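Local structure of exodeoxyribonuclease III (Methanosarcina mazei, 5J8N) at residues F31-V36 with V71-K76; D24-H29 with K51-Y56; T154-I159 with W180-L185. The protein probably acts in DNA repair as a magnesium-dependent nuclease of the AP/ExoA family, cutting at abasic sites and removing nucleotides from 3' ends. The protein carries 3 engineered substitutions. All coordinates share one frame; numbering follows the deposited sequence.

Interactions 1 and 2 touch each other and lie on the same side of the chain's centre. Interaction 1 is core: two neighbouring strands of one sheet, joined mainly by backbone hydrogen bonds. Interaction 2 lies farther out, where the helix preceding the first of those strands meets a loop through leucines and two rings, with a single weak hydrogen bond directly between its segments. Tyr56 OH to Phe31 O and Lys76 NZ to His29 O tie the two together. Interaction 3 sits on the opposite side, about 25 Å from interaction 1 between centres, largely buried round His156 and Met181 with Asp182 exposed; the histidine, held by that aspartate, joins the loop after strand 146-149 to helix 175-186.

Interaction 1: F31-V36 with V71-K76; sequences FDIVCV and VGTFSK
Val34 and Phe74 form an antiparallel hydrogen-bonded pair on strands 33-37 and 71-75, neighbours in one of the two sheets of the DNase I-like alpha/beta sandwich. The tight part of the contact is here. Phe74 N meets Val34 O at 2.8 Å in an almost straight bond (176° at the hydrogen), Val34 N bonds Phe74 O in return, and Val36 and Gly72 repeat the exchange. With CG anti to its own carbonyl carbon (chi1 -60°), the Phe74 ring turns an edge to its neighbour: Val34 O lies in the ring plane, 3.5 Å from Phe74 CD1. Gly72 puts no side chain opposite Val36, whose CG2 rests 3.6 Å from Gly72 O. Phe22 and Leu26 of helix 22-27 cover this face.

On the other face, turned to strand 106-111 of the second sheet, Ile33 and Thr73 lie side by side, their CG2 methyls 4.0 Å apart. Cys35 SG is 3.6 Å from Thr73 OG1, which is hydrogen-bonded to Asn109.

The looser, partly exposed end begins at Asp32 O, which accepts a hydrogen bond from Lys76 N. Beyond it the extended Lys76 side chain crosses Asp32 obliquely. Their charged groups keep other main partners, Asn5 N for Asp32 OD2 and His29 O for Lys76 NZ. Asp32 OD1 and Lys76 NZ stay 4.5 Å apart, too far for a salt bridge, and one water spans them, donating to Asp32 OD1 at 2.7 Å and accepting from Lys76 NZ at 2.8 Å.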
# COMPACT_ATOMS: atom_id res chain seq x y z
N PHE A 31 -15.01 2.66 6.19
CA PHE A 31 -13.92 3.39 5.52
C PHE A 31 -14.41 4.07 4.25
O PHE A 31 -15.17 3.49 3.47
CB PHE A 31 -12.76 2.44 5.25
CG PHE A 31 -12.17 1.95 6.54
CD1 PHE A 31 -11.32 2.78 7.26
CD2 PHE A 31 -12.55 0.73 7.08
CE1 PHE A 31 -10.79 2.39 8.50
CE2 PHE A 31 -12.01 0.35 8.35
CZ PHE A 31 -11.15 1.18 9.04
N ASP A 32 -13.96 5.31 4.04
CA ASP A 32 -14.29 6.02 2.82
C ASP A 32 -13.55 5.47 1.60
O ASP A 32 -14.07 5.52 0.50
CB ASP A 32 -13.96 7.51 2.96
CG ASP A 32 -14.77 8.14 4.07
OD1 ASP A 32 -15.95 8.41 3.85
OD2 ASP A 32 -14.25 8.33 5.18
N ILE A 33 -12.34 4.98 1.82
CA ILE A 33 -11.53 4.39 0.78
C ILE A 33 -10.91 3.15 1.31
O ILE A 33 -10.39 3.15 2.43
CB ILE A 33 -10.44 5.39 0.31
CG1 ILE A 33 -11.07 6.69 -0.19
CG2 ILE A 33 -9.56 4.72 -0.78
CD1 ILE A 33 -10.00 7.78 -0.53
N VAL A 34 -11.01 2.06 0.54
CA VAL A 34 -10.38 0.77 0.91
C VAL A 34 -9.49 0.39 -0.28
O VAL A 34 -9.99 0.19 -1.40
CB VAL A 34 -11.45 -0.31 1.12
CG1 VAL A 34 -10.79 -1.69 1.43
CG2 VAL A 34 -12.42 0.08 2.26
N CYS A 35 -8.21 0.32 -0.02
CA CYS A 35 -7.22 -0.09 -1.03
C CYS A 35 -6.75 -1.49 -0.72
O CYS A 35 -6.37 -1.77 0.44
CB CYS A 35 -6.01 0.86 -1.08
SG CYS A 35 -6.45 2.50 -1.69
N VAL A 36 -6.68 -2.36 -1.72
CA VAL A 36 -6.16 -3.72 -1.56
C VAL A 36 -4.98 -3.90 -2.50
O VAL A 36 -4.96 -3.39 -3.66
CB VAL A 36 -7.23 -4.80 -1.76
CG1 VAL A 36 -8.27 -4.74 -0.62
CG2 VAL A 36 -7.89 -4.74 -3.13
N VAL A 71 -3.93 -4.82 -7.98
CA VAL A 71 -4.37 -3.91 -6.91
C VAL A 71 -5.76 -3.37 -7.20
O VAL A 71 -6.20 -3.39 -8.36
CB VAL A 71 -3.41 -2.70 -6.69
CG1 VAL A 71 -2.01 -3.14 -6.34
CG2 VAL A 71 -3.38 -1.75 -7.89
N GLY A 72 -6.48 -2.94 -6.16
CA GLY A 72 -7.81 -2.36 -6.39
C GLY A 72 -8.10 -1.31 -5.33
O GLY A 72 -7.54 -1.33 -4.22
N THR A 73 -8.97 -0.40 -5.70
CA THR A 73 -9.41 0.70 -4.83
C THR A 73 -10.91 0.77 -4.87
O THR A 73 -11.53 0.84 -5.90
CB THR A 73 -8.82 2.02 -5.32
OG1 THR A 73 -7.41 1.95 -5.16
CG2 THR A 73 -9.36 3.23 -4.52
N PHE A 74 -11.48 0.76 -3.67
CA PHE A 74 -12.90 1.05 -3.43
C PHE A 74 -13.07 2.42 -2.82
O PHE A 74 -12.33 2.76 -1.90
CB PHE A 74 -13.50 0.03 -2.44
CG PHE A 74 -13.42 -1.39 -2.88
CD1 PHE A 74 -12.24 -2.13 -2.68
CD2 PHE A 74 -14.52 -2.00 -3.44
CE1 PHE A 74 -12.18 -3.49 -3.06
CE2 PHE A 74 -14.48 -3.34 -3.84
CZ PHE A 74 -13.30 -4.06 -3.63
N SER A 75 -14.06 3.19 -3.25
CA SER A 75 -14.29 4.48 -2.60
C SER A 75 -15.74 4.82 -2.65
O SER A 75 -16.47 4.58 -3.62
CB SER A 75 -13.42 5.63 -3.20
OG SER A 75 -13.63 5.76 -4.58
N LYS A 76 -16.18 5.49 -1.58
CA LYS A 76 -17.56 5.96 -1.54
C LYS A 76 -17.82 7.06 -2.57
O LYS A 76 -18.92 7.11 -3.13
CB LYS A 76 -17.92 6.48 -0.12
CG LYS A 76 -17.88 5.37 0.92
CD LYS A 76 -18.43 5.86 2.28
CE LYS A 76 -18.34 4.77 3.34
NZ LYS A 76 -19.09 5.21 4.57
O HOH W 1 -17.96 7.65 5.46

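Interaction 2: D24-H29 with K51-Y56; sequences DLLLEH and KNIQGY
Leu26 and Tyr56 form the apolar centre where helix 22-27, lying on one sheet of the DNase I-like sandwich, meets the loop between helix 48-51 and strand 57-61. Leu26 CD1 sits over the middle of the Tyr56 ring, 3.7 Å from its centroid, in a CH-pi contact close to the ring normal. With Leu26 chi1 at -175° and chi2 at 58°, the two methyls part: CD1 goes to the tyrosine, and CD2 meets Ile53 CG1 tip to tip at 3.6 Å. Next along the helix, Leu27 CD2 presses on Ile53 CD1 at 3.5 Å, tighter than usual for two carbons.

Farther out, beyond Tyr56 CE2, lies His29, meeting the tyrosine obliquely. Tyr56 CE2 points at the centre of the imidazole face, 3.5 Å above its plane; the two rings are inclined at 47°. With an alanine here in place of Tyr56, Leu26 CD1 and the imidazole face of His29 would each probably lose the ring they rest on, and Phe31 O its hydroxyl partner.

At the polar edge, a water donates to both Leu25 O and Tyr56 OH, the latter at 2.8 Å, while that hydroxyl also pairs with Phe31 O. Last comes the imidazole rim: His29 NE2 gives a weak, bent hydrogen bond to Gln54 O, 3.1 Å long.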
# COMPACT_ATOMS: atom_id res chain seq x y z
N ASP A 24 -16.38 -8.44 5.05
CA ASP A 24 -16.90 -7.80 6.27
C ASP A 24 -16.33 -6.39 6.41
O ASP A 24 -17.05 -5.43 6.75
CB ASP A 24 -16.57 -8.60 7.54
CG ASP A 24 -17.14 -10.00 7.55
OD1 ASP A 24 -18.11 -10.30 6.82
OD2 ASP A 24 -16.58 -10.79 8.31
N LEU A 25 -15.03 -6.26 6.14
CA LEU A 25 -14.38 -4.96 6.29
C LEU A 25 -15.01 -3.97 5.32
O LEU A 25 -15.31 -2.83 5.67
CB LEU A 25 -12.90 -5.10 6.02
CG LEU A 25 -11.98 -3.90 6.10
CD1 LEU A 25 -10.54 -4.35 6.40
CD2 LEU A 25 -12.06 -3.19 4.80
N LEU A 26 -15.22 -4.39 4.09
CA LEU A 26 -15.76 -3.47 3.10
C LEU A 26 -17.21 -3.14 3.37
O LEU A 26 -17.56 -1.95 3.41
CB LEU A 26 -15.57 -4.11 1.70
CG LEU A 26 -15.98 -3.23 0.53
CD1 LEU A 26 -15.26 -1.89 0.48
CD2 LEU A 26 -15.75 -4.07 -0.75
N LEU A 27 -18.05 -4.15 3.60
CA LEU A 27 -19.49 -3.94 3.70
C LEU A 27 -19.93 -3.24 5.00
O LEU A 27 -21.08 -2.82 5.10
CB LEU A 27 -20.22 -5.28 3.61
CG LEU A 27 -20.09 -5.98 2.25
CD1 LEU A 27 -20.91 -7.23 2.29
CD2 LEU A 27 -20.54 -5.09 1.13
N GLU A 28 -19.01 -3.12 5.95
CA GLU A 28 -19.28 -2.38 7.16
C GLU A 28 -19.41 -0.87 6.88
O GLU A 28 -20.01 -0.12 7.66
CB GLU A 28 -18.14 -2.64 8.17
CG GLU A 28 -18.44 -2.11 9.57
CD GLU A 28 -17.33 -2.46 10.54
OE1 GLU A 28 -16.13 -2.40 10.19
OE2 GLU A 28 -17.72 -2.81 11.68
N HIS A 29 -18.83 -0.44 5.77
CA HIS A 29 -18.88 0.99 5.37
C HIS A 29 -18.13 1.94 6.32
O HIS A 29 -18.36 3.14 6.31
CB HIS A 29 -20.34 1.42 5.19
CG HIS A 29 -20.86 1.10 3.84
ND1 HIS A 29 -21.01 2.06 2.87
CD2 HIS A 29 -21.15 -0.08 3.26
CE1 HIS A 29 -21.43 1.50 1.76
NE2 HIS A 29 -21.52 0.19 1.97
N LYS A 51 -17.65 -7.54 -7.13
CA LYS A 51 -18.11 -6.89 -8.35
C LYS A 51 -19.16 -5.83 -8.06
O LYS A 51 -18.94 -4.63 -8.28
CB LYS A 51 -18.66 -7.91 -9.33
CG LYS A 51 -17.61 -8.57 -10.17
CD LYS A 51 -18.19 -9.75 -10.92
CE LYS A 51 -17.25 -10.25 -12.00
NZ LYS A 51 -17.69 -11.57 -12.54
N ASN A 52 -20.30 -6.27 -7.55
CA ASN A 52 -21.37 -5.32 -7.28
C ASN A 52 -21.60 -5.14 -5.79
O ASN A 52 -22.67 -5.45 -5.25
CB ASN A 52 -22.65 -5.75 -7.99
CG ASN A 52 -22.58 -5.55 -9.50
OD1 ASN A 52 -22.72 -4.42 -9.99
ND2 ASN A 52 -22.32 -6.62 -10.23
N ILE A 53 -20.57 -4.62 -5.14
CA ILE A 53 -20.68 -3.98 -3.84
C ILE A 53 -21.58 -2.79 -4.06
O ILE A 53 -21.62 -2.27 -5.18
CB ILE A 53 -19.31 -3.55 -3.32
CG1 ILE A 53 -18.47 -4.79 -3.06
CG2 ILE A 53 -19.45 -2.75 -2.04
CD1 ILE A 53 -18.93 -5.58 -1.89
N GLN A 54 -22.31 -2.39 -3.02
CA GLN A 54 -23.21 -1.25 -3.04
C GLN A 54 -22.68 -0.14 -2.11
O GLN A 54 -22.16 -0.41 -1.02
CB GLN A 54 -24.64 -1.65 -2.62
CG GLN A 54 -24.75 -2.65 -1.45
CD GLN A 54 -24.20 -4.05 -1.75
OE1 GLN A 54 -24.54 -4.66 -2.77
NE2 GLN A 54 -23.33 -4.55 -0.87
N GLY A 55 -22.84 1.11 -2.55
CA GLY A 55 -22.34 2.29 -1.86
C GLY A 55 -20.85 2.52 -2.08
O GLY A 55 -20.32 3.46 -1.49
N TYR A 56 -20.19 1.67 -2.87
CA TYR A 56 -18.77 1.90 -3.26
C TYR A 56 -18.59 1.83 -4.78
O TYR A 56 -19.22 1.02 -5.42
CB TYR A 56 -17.81 0.90 -2.64
CG TYR A 56 -17.54 1.08 -1.17
CD1 TYR A 56 -16.49 1.86 -0.73
CD2 TYR A 56 -18.33 0.40 -0.23
CE1 TYR A 56 -16.20 2.02 0.66
CE2 TYR A 56 -18.07 0.57 1.14
CZ TYR A 56 -17.00 1.36 1.57
OH TYR A 56 -16.77 1.50 2.93
O HOH W 2 -15.48 -0.02 4.93

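Interaction 3: T154-I159 with W180-L185; sequences TAHKEI and WMDKFL
His156 joins the loop after strand 146-149 to helix 175-186 of the DNase I-like fold, one imidazole face on Met181 and NE2 turned to Asp182. A chi1 of -174° swings the ring off the loop and onto the helix. Met181 CB sits over that face, 3.9 Å from the ring centroid, as a CH-pi contact; Lys157 CG covers the opposite face, so the imidazole is sandwiched between a helix residue and its own neighbour in the loop. Leu185 comes from the opposite direction to His156 and approaches the ring obliquely, its CD1 3.6 Å from His156 CE1.

The polar edge fixes the ring's rotation through a His-carboxylate hydrogen bond that ties loop to helix. His156 NE2 donates to Asp182 OD1 at 2.7 Å (157° at the hydrogen). The oxygen lies near the ring plane but is met from above its carboxylate, and the two planes stand 58° apart. A water also donates to Asp182 OD1, and accepts from Lys157 NZ at 3.0 Å, so two donors grip this oxygen. The nearby carboxylate is likely to strengthen the hold of His156 on a proton.

Met181 bends at its last torsion: SD passes Thr154 CG2 at 3.8 Å, and CE turns back to His156 CB, also at 3.8 Å. Thr154 follows Asn153, the predicted transition-state stabiliser, and its OG1 is bonded to Tyr129 and Lys125 of helix 119-141.

Around this contact, Met181 and Leu185 pack on Phe225 of strand 218-227, Tyr223 of that strand bonds Thr154 O, and Trp180 stacks on Tyr129, setting helix 175-186 against both the sheet and helix 119-141.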
# COMPACT_ATOMS: atom_id res chain seq x y z
N THR A 154 9.55 -3.15 2.11
CA THR A 154 10.79 -2.78 2.81
C THR A 154 10.44 -2.22 4.16
O THR A 154 9.45 -1.46 4.27
CB THR A 154 11.60 -1.71 1.99
OG1 THR A 154 11.95 -2.26 0.71
CG2 THR A 154 12.89 -1.31 2.70
N ALA A 155 11.21 -2.62 5.19
CA ALA A 155 11.14 -2.01 6.52
C ALA A 155 12.18 -0.90 6.55
O ALA A 155 13.37 -1.15 6.34
CB ALA A 155 11.43 -3.09 7.61
N HIS A 156 11.73 0.33 6.82
CA HIS A 156 12.60 1.49 6.60
C HIS A 156 13.79 1.49 7.55
O HIS A 156 14.96 1.63 7.11
CB HIS A 156 11.77 2.76 6.76
CG HIS A 156 12.50 4.00 6.42
ND1 HIS A 156 12.00 5.25 6.73
CD2 HIS A 156 13.70 4.20 5.83
CE1 HIS A 156 12.87 6.17 6.33
NE2 HIS A 156 13.91 5.56 5.78
N LYS A 157 13.54 1.38 8.84
CA LYS A 157 14.54 1.56 9.90
C LYS A 157 14.57 0.31 10.78
O LYS A 157 13.67 -0.55 10.69
CB LYS A 157 14.26 2.82 10.76
CG LYS A 157 14.24 4.10 9.94
CD LYS A 157 13.85 5.30 10.82
CE LYS A 157 13.74 6.60 10.04
NZ LYS A 157 15.09 7.25 9.91
N GLU A 158 15.60 0.18 11.61
CA GLU A 158 15.71 -0.97 12.51
C GLU A 158 14.47 -1.10 13.38
O GLU A 158 14.04 -2.22 13.66
CB GLU A 158 16.98 -0.88 13.36
CG GLU A 158 18.26 -1.11 12.51
CD GLU A 158 19.50 -1.30 13.35
OE1 GLU A 158 19.36 -1.59 14.55
OE2 GLU A 158 20.62 -1.13 12.78
N ILE A 159 13.86 0.02 13.77
CA ILE A 159 12.67 -0.04 14.61
C ILE A 159 11.48 -0.63 13.83
O ILE A 159 10.46 -1.00 14.46
CB ILE A 159 12.32 1.37 15.16
CG1 ILE A 159 11.38 1.34 16.35
CG2 ILE A 159 11.84 2.33 14.09
CD1 ILE A 159 11.17 2.72 16.91
N TRP A 180 16.89 4.02 -0.38
CA TRP A 180 15.91 4.57 -1.31
C TRP A 180 14.76 5.20 -0.53
O TRP A 180 14.27 6.27 -0.91
CB TRP A 180 15.38 3.53 -2.32
CG TRP A 180 14.31 4.17 -3.15
CD1 TRP A 180 14.50 4.95 -4.25
CD2 TRP A 180 12.90 4.22 -2.86
NE1 TRP A 180 13.28 5.45 -4.68
CE2 TRP A 180 12.29 5.00 -3.85
CE3 TRP A 180 12.10 3.62 -1.90
CZ2 TRP A 180 10.90 5.23 -3.89
CZ3 TRP A 180 10.72 3.83 -1.92
CH2 TRP A 180 10.13 4.66 -2.92
N MET A 181 14.28 4.56 0.55
CA MET A 181 13.22 5.17 1.35
C MET A 181 13.68 6.51 1.94
O MET A 181 12.90 7.47 1.96
CB MET A 181 12.80 4.21 2.42
CG MET A 181 12.06 2.95 1.86
SD MET A 181 11.18 2.01 3.10
CE MET A 181 9.85 3.13 3.46
N ASP A 182 14.94 6.61 2.37
CA ASP A 182 15.46 7.88 2.85
C ASP A 182 15.32 8.94 1.75
O ASP A 182 14.90 10.08 2.00
CB ASP A 182 16.93 7.77 3.24
CG ASP A 182 17.19 6.93 4.49
OD1 ASP A 182 16.29 6.82 5.38
OD2 ASP A 182 18.34 6.42 4.59
N LYS A 183 15.73 8.57 0.53
CA LYS A 183 15.75 9.50 -0.62
C LYS A 183 14.31 9.93 -0.93
O LYS A 183 14.06 11.12 -1.17
CB LYS A 183 16.40 8.83 -1.81
CG LYS A 183 16.40 9.68 -3.08
CD LYS A 183 16.87 8.75 -4.22
CE LYS A 183 16.85 9.48 -5.56
NZ LYS A 183 17.36 8.58 -6.66
N PHE A 184 13.37 8.98 -0.92
CA PHE A 184 11.96 9.28 -1.16
C PHE A 184 11.45 10.31 -0.12
O PHE A 184 10.93 11.36 -0.48
CB PHE A 184 11.21 7.94 -1.08
CG PHE A 184 9.70 8.02 -1.03
CD1 PHE A 184 8.97 9.00 -1.69
CD2 PHE A 184 9.01 7.02 -0.34
CE1 PHE A 184 7.56 9.00 -1.64
CE2 PHE A 184 7.62 7.03 -0.29
CZ PHE A 184 6.92 8.02 -0.94
N LEU A 185 11.63 10.01 1.17
CA LEU A 185 11.08 10.96 2.16
C LEU A 185 11.74 12.32 2.06
O LEU A 185 11.07 13.33 2.20
CB LEU A 185 11.20 10.39 3.57
CG LEU A 185 10.46 9.06 3.81
CD1 LEU A 185 10.53 8.68 5.28
CD2 LEU A 185 9.00 9.13 3.37
O HOH W 3 16.85 6.05 7.86